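Local coordinates for protein Rd1NTF2_04 (Synthetic construct, PDB 6W3G) that is a computationally designed, synthetic protein of the NTF2-like fold, probably made to explore pocket shapes framed by its curved sheet and helices, at residues Lys45-Arg50 / Val54-His59. Numbering follows the deposited sequence.
Sequences KRYHGR and VDWIRH
Val54 N donates to Arg50 O at 2.8 Å, the usual i to i+4 bond of a first helical turn, and Tyr47 on the strand before that turn sits with its CA 7.9 Å from the CA of Trp56. Gly49 takes the N-cap position, where the chain leaves strand 45-48 and starts back as helix 50-63. The phenol and the indole do most of the work here. Tyr47 CG lies beside its own backbone N and anti to the carbonyl carbon (chi1 -52°), which swings the ring over to the helix. Trp56 CB rests on one face of that ring, 3.9 Å from its centroid and almost on the normal, a clear CH-pi contact. Beyond it, Tyr47 CE1 meets Trp56 CD1 at 3.5 Å, the phenol and the five-membered ring of the indole inclined at 35° in an oblique pairing. In this NTF2-like fold, 45-48 is an outermost strand of the curved mixed sheet, and the helix that follows packs back against it, with Val42 of the neighbouring antiparallel strand 38-42 touching both aromatic side chains. With the phenol of Tyr47 cut back to an alanine, Trp56 CB is likely to lose the face it rests on, and a gap would probably open beside the indole. Val54 CG2 lies 3.4 Å from the same Arg50 O, while the end of the Arg50 side chain leads away from 54-59 and its NE hydrogen-bonds to Phe34 O.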
loop_
_atom_site.group_PDB
_atom_site.type_symbol
_atom_site.label_atom_id
_atom_site.label_comp_id
_atom_site.label_asym_id
_atom_site.label_seq_id
_atom_site.Cartn_x
_atom_site.Cartn_y
_atom_site.Cartn_z
ATOM N N LYS A 45 12.142 1.816 -9.228
ATOM C CA LYS A 45 11.732 3.116 -8.717
ATOM C C LYS A 45 11.630 3.099 -7.197
ATOM O O LYS A 45 11.070 2.174 -6.603
ATOM C CB LYS A 45 10.390 3.536 -9.314
ATOM N N ARG A 46 12.163 4.144 -6.573
ATOM C CA ARG A 46 12.119 4.306 -5.128
ATOM C C ARG A 46 11.377 5.587 -4.791
ATOM O O ARG A 46 11.700 6.656 -5.327
ATOM C CB ARG A 46 13.525 4.358 -4.530
ATOM C CG ARG A 46 14.168 3.015 -4.283
ATOM C CD ARG A 46 15.624 3.207 -3.910
ATOM N NE ARG A 46 16.244 1.953 -3.506
ATOM C CZ ARG A 46 16.585 1.640 -2.258
ATOM N NH1 ARG A 46 16.387 2.494 -1.260
ATOM N NH2 ARG A 46 17.139 0.460 -2.013
ATOM N N TYR A 47 10.396 5.480 -3.908
ATOM C CA TYR A 47 9.695 6.639 -3.383
ATOM C C TYR A 47 9.953 6.773 -1.886
ATOM O O TYR A 47 10.103 5.775 -1.170
ATOM C CB TYR A 47 8.190 6.544 -3.647
ATOM C CG TYR A 47 7.845 6.260 -5.087
ATOM C CD1 TYR A 47 7.645 4.964 -5.525
ATOM C CD2 TYR A 47 7.707 7.289 -6.004
ATOM C CE1 TYR A 47 7.337 4.697 -6.840
ATOM C CE2 TYR A 47 7.396 7.031 -7.317
ATOM C CZ TYR A 47 7.212 5.734 -7.728
ATOM O OH TYR A 47 6.894 5.453 -9.037
ATOM N N HIS A 48 9.991 8.018 -1.413
ATOM C CA HIS A 48 10.184 8.307 -0.004
ATOM C C HIS A 48 9.201 9.388 0.418
ATOM O O HIS A 48 9.093 10.419 -0.255
ATOM C CB HIS A 48 11.621 8.776 0.277
ATOM C CG HIS A 48 11.971 8.809 1.729
ATOM N ND1 HIS A 48 11.711 9.895 2.533
ATOM C CD2 HIS A 48 12.576 7.893 2.521
ATOM C CE1 HIS A 48 12.118 9.639 3.762
ATOM N NE2 HIS A 48 12.658 8.434 3.781
ATOM N N GLY A 49 8.494 9.144 1.520
ATOM C CA GLY A 49 7.606 10.131 2.097
ATOM C C GLY A 49 6.173 10.013 1.616
ATOM O O GLY A 49 5.856 9.344 0.628
ATOM N N ARG A 50 5.283 10.707 2.336
ATOM C CA ARG A 50 3.854 10.579 2.065
ATOM C C ARG A 50 3.504 11.116 0.687
ATOM O O ARG A 50 2.748 10.480 -0.058
ATOM C CB ARG A 50 3.045 11.315 3.134
ATOM C CG ARG A 50 3.088 10.640 4.484
ATOM C CD ARG A 50 2.490 11.504 5.590
ATOM N NE ARG A 50 2.464 10.761 6.842
ATOM C CZ ARG A 50 2.348 11.303 8.046
ATOM N NH1 ARG A 50 2.243 12.621 8.176
ATOM N NH2 ARG A 50 2.346 10.517 9.118
ATOM N N VAL A 54 1.750 8.972 -2.227
ATOM C CA VAL A 54 0.429 9.319 -2.753
ATOM C C VAL A 54 0.478 9.494 -4.263
ATOM O O VAL A 54 -0.396 9.003 -4.990
ATOM C CB VAL A 54 -0.088 10.591 -2.051
ATOM C CG1 VAL A 54 -1.173 11.261 -2.865
ATOM C CG2 VAL A 54 -0.595 10.233 -0.678
ATOM N N ASP A 55 1.512 10.176 -4.764
ATOM C CA ASP A 55 1.644 10.383 -6.201
ATOM C C ASP A 55 1.788 9.053 -6.926
ATOM O O ASP A 55 1.259 8.871 -8.029
ATOM C CB ASP A 55 2.850 11.275 -6.495
ATOM C CG ASP A 55 2.615 12.724 -6.114
ATOM O OD1 ASP A 55 1.506 13.050 -5.635
ATOM O OD2 ASP A 55 3.543 13.540 -6.296
ATOM N N TRP A 56 2.519 8.116 -6.325
ATOM C CA TRP A 56 2.668 6.795 -6.913
ATOM C C TRP A 56 1.311 6.122 -7.049
ATOM O O TRP A 56 0.972 5.590 -8.113
ATOM C CB TRP A 56 3.621 5.957 -6.060
ATOM C CG TRP A 56 3.593 4.508 -6.393
ATOM C CD1 TRP A 56 4.008 3.930 -7.553
ATOM C CD2 TRP A 56 3.118 3.448 -5.560
ATOM N NE1 TRP A 56 3.816 2.571 -7.496
ATOM C CE2 TRP A 56 3.277 2.249 -6.281
ATOM C CE3 TRP A 56 2.580 3.397 -4.269
ATOM C CZ2 TRP A 56 2.909 1.011 -5.757
ATOM C CZ3 TRP A 56 2.215 2.166 -3.751
ATOM C CH2 TRP A 56 2.378 0.991 -4.494
ATOM N N ILE A 57 0.496 6.183 -5.994
ATOM C CA ILE A 57 -0.823 5.560 -6.039
ATOM C C ILE A 57 -1.693 6.237 -7.090
ATOM O O ILE A 57 -2.389 5.572 -7.866
ATOM C CB ILE A 57 -1.482 5.616 -4.645
ATOM C CG1 ILE A 57 -0.671 4.801 -3.647
ATOM C CG2 ILE A 57 -2.922 5.118 -4.704
ATOM C CD1 ILE A 57 -1.137 4.968 -2.210
ATOM N N ARG A 58 -1.664 7.570 -7.140
ATOM C CA ARG A 58 -2.517 8.294 -8.076
ATOM C C ARG A 58 -2.150 7.991 -9.525
ATOM O O ARG A 58 -3.031 7.898 -10.386
ATOM C CB ARG A 58 -2.439 9.795 -7.794
ATOM C CG ARG A 58 -2.891 10.170 -6.394
ATOM C CD ARG A 58 -3.741 11.435 -6.378
ATOM N NE ARG A 58 -4.481 11.567 -5.123
ATOM C CZ ARG A 58 -4.140 12.366 -4.111
ATOM N NH1 ARG A 58 -4.893 12.395 -3.018
ATOM N NH2 ARG A 58 -3.065 13.141 -4.183
ATOM N N HIS A 59 -0.859 7.817 -9.817
ATOM C CA HIS A 59 -0.464 7.424 -11.165
ATOM C C HIS A 59 -1.082 6.083 -11.554
ATOM O O HIS A 59 -1.554 5.914 -12.683
ATOM C CB HIS A 59 1.059 7.353 -11.281
ATOM C CG HIS A 59 1.536 6.486 -12.407
ATOM N ND1 HIS A 59 1.721 5.125 -12.271
ATOM C CD2 HIS A 59 1.854 6.781 -13.690
ATOM C CE1 HIS A 59 2.136 4.622 -13.419
ATOM N NE2 HIS A 59 2.227 5.605 -14.296
#